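PDB 6DY3: N-acylethanolamine-hydrolyzing acid amidase subunit beta from Caenorhabditis elegans, which forms, with the alpha subunit, an enzyme that probably degrades bioactive fatty acid amides such as N-palmitoylethanolamine to ethanolamine and free fatty acids. Local coordinates for residues Gly74-Ile77 with Asp78-Met82. Residues are numbered along the deposited sequence; the frame is centred on the assembly and turned at random.
Sequences GAYI and DNILM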
loop_
_atom_site.group_PDB
_atom_site.type_symbol
_atom_site.label_atom_id
_atom_site.label_comp_id
_atom_site.label_asym_id
_atom_site.label_seq_id
_atom_site.Cartn_x
_atom_site.Cartn_y
_atom_site.Cartn_z
ATOM N N GLY B 74 1.529 -16.330 -13.223
ATOM C CA GLY B 74 2.192 -17.611 -13.240
ATOM C C GLY B 74 3.678 -17.460 -13.509
ATOM O O GLY B 74 4.224 -16.363 -13.639
ATOM N N ALA B 75 4.349 -18.607 -13.586
ATOM C CA ALA B 75 5.756 -18.656 -13.977
ATOM C C ALA B 75 6.623 -17.849 -13.018
ATOM O O ALA B 75 7.522 -17.113 -13.429
ATOM C CB ALA B 75 5.935 -18.172 -15.417
ATOM N N TYR B 76 6.345 -17.989 -11.720
ATOM C CA TYR B 76 7.164 -17.329 -10.709
ATOM C C TYR B 76 8.610 -17.800 -10.786
ATOM O O TYR B 76 9.539 -17.017 -10.561
ATOM C CB TYR B 76 6.573 -17.598 -9.327
ATOM C CG TYR B 76 7.172 -16.777 -8.211
ATOM C CD1 TYR B 76 7.164 -15.388 -8.262
ATOM C CD2 TYR B 76 7.719 -17.392 -7.091
ATOM C CE1 TYR B 76 7.706 -14.630 -7.238
ATOM C CE2 TYR B 76 8.260 -16.644 -6.058
ATOM C CZ TYR B 76 8.251 -15.260 -6.137
ATOM O OH TYR B 76 8.782 -14.499 -5.117
ATOM N N ILE B 77 8.819 -19.078 -11.109
ATOM C CA ILE B 77 10.175 -19.592 -11.296
ATOM C C ILE B 77 10.844 -18.893 -12.471
ATOM O O ILE B 77 11.984 -18.424 -12.371
ATOM C CB ILE B 77 10.144 -21.118 -11.500
ATOM C CG1 ILE B 77 9.729 -21.815 -10.200
ATOM C CG2 ILE B 77 11.504 -21.636 -11.990
ATOM C CD1 ILE B 77 9.497 -23.308 -10.345
ATOM N N ASP B 78 10.149 -18.827 -13.611
ATOM C CA ASP B 78 10.760 -18.295 -14.825
ATOM C C ASP B 78 11.171 -16.843 -14.657
ATOM O O ASP B 78 12.144 -16.402 -15.279
ATOM C CB ASP B 78 9.796 -18.407 -16.004
ATOM C CG ASP B 78 9.644 -19.831 -16.506
ATOM O OD1 ASP B 78 9.976 -20.764 -15.744
ATOM O OD2 ASP B 78 9.192 -20.017 -17.656
ATOM N N ASN B 79 10.448 -16.089 -13.829
ATOM C CA ASN B 79 10.575 -14.638 -13.805
ATOM C C ASN B 79 11.075 -14.070 -12.487
ATOM O O ASN B 79 11.087 -12.836 -12.339
ATOM C CB ASN B 79 9.224 -13.992 -14.137
ATOM C CG ASN B 79 8.738 -14.324 -15.525
ATOM O OD1 ASN B 79 7.552 -14.585 -15.714
ATOM N ND2 ASN B 79 9.643 -14.313 -16.506
ATOM N N ILE B 80 11.516 -14.904 -11.551
ATOM C CA ILE B 80 11.874 -14.405 -10.224
ATOM C C ILE B 80 12.999 -13.382 -10.321
ATOM O O ILE B 80 12.985 -12.356 -9.637
ATOM C CB ILE B 80 12.256 -15.574 -9.291
ATOM C CG1 ILE B 80 12.670 -15.000 -7.946
ATOM C CG2 ILE B 80 13.400 -16.426 -9.880
ATOM C CD1 ILE B 80 12.561 -15.971 -6.817
ATOM N N LEU B 81 13.988 -13.644 -11.187
ATOM C CA LEU B 81 15.107 -12.725 -11.355
ATOM C C LEU B 81 14.629 -11.380 -11.872
ATOM O O LEU B 81 15.084 -10.327 -11.402
ATOM C CB LEU B 81 16.136 -13.306 -12.318
ATOM C CG LEU B 81 16.969 -14.471 -11.795
ATOM C CD1 LEU B 81 18.039 -14.776 -12.814
ATOM C CD2 LEU B 81 17.581 -14.196 -10.436
ATOM N N MET B 82 13.726 -11.393 -12.855
ATOM C CA MET B 82 13.186 -10.149 -13.382
ATOM C C MET B 82 12.307 -9.440 -12.354
ATOM O O MET B 82 12.259 -8.205 -12.335
ATOM C CB MET B 82 12.390 -10.435 -14.666
ATOM C CG MET B 82 12.024 -9.219 -15.481
ATOM S SD MET B 82 13.464 -8.258 -15.978
ATOM C CE MET B 82 12.678 -6.870 -16.808
#
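Ile80 leans its side chain against the turn before it, touching the backbone carbonyls of Tyr76 and Ile77. Ile80 CB lies 3.3 Å from Tyr76 O, and the branch methyl Ile80 CG2 sits 3.5 Å from Ile77 O. The other branch, with CG1 anti to the backbone N (chi1 178°), runs on to Ile80 CD1, which approaches the ring obliquely, 4.4 Å from Tyr76 CE2. A branched aliphatic residue suits this place, since one arm rests on backbone while the other meets an aromatic ring; Leu55 of the alpha subunit packs on the same side chain.

On another side of the turn, Asn79 N gives a weak hydrogen bond to Ala75 O (3.1 Å, 132° at the hydrogen). The single methyl of Ala75 lies in ordinary contact: its CB is 3.9 Å from both Asp78 CB and Asn79 OD1. Asn79, a polar residue suited to this partly exposed position, packs against Arg141 and Trp142, and Arg141 also hydrogen-bonds Gly74 O, tying the helix start to a loop.

Such i to i+3 and i+4 packing, with one poorly formed i to i+4 bond, marks the irregular first turn of helix 76-89, against the alpha subunit of this Ntn-hydrolase heterodimer.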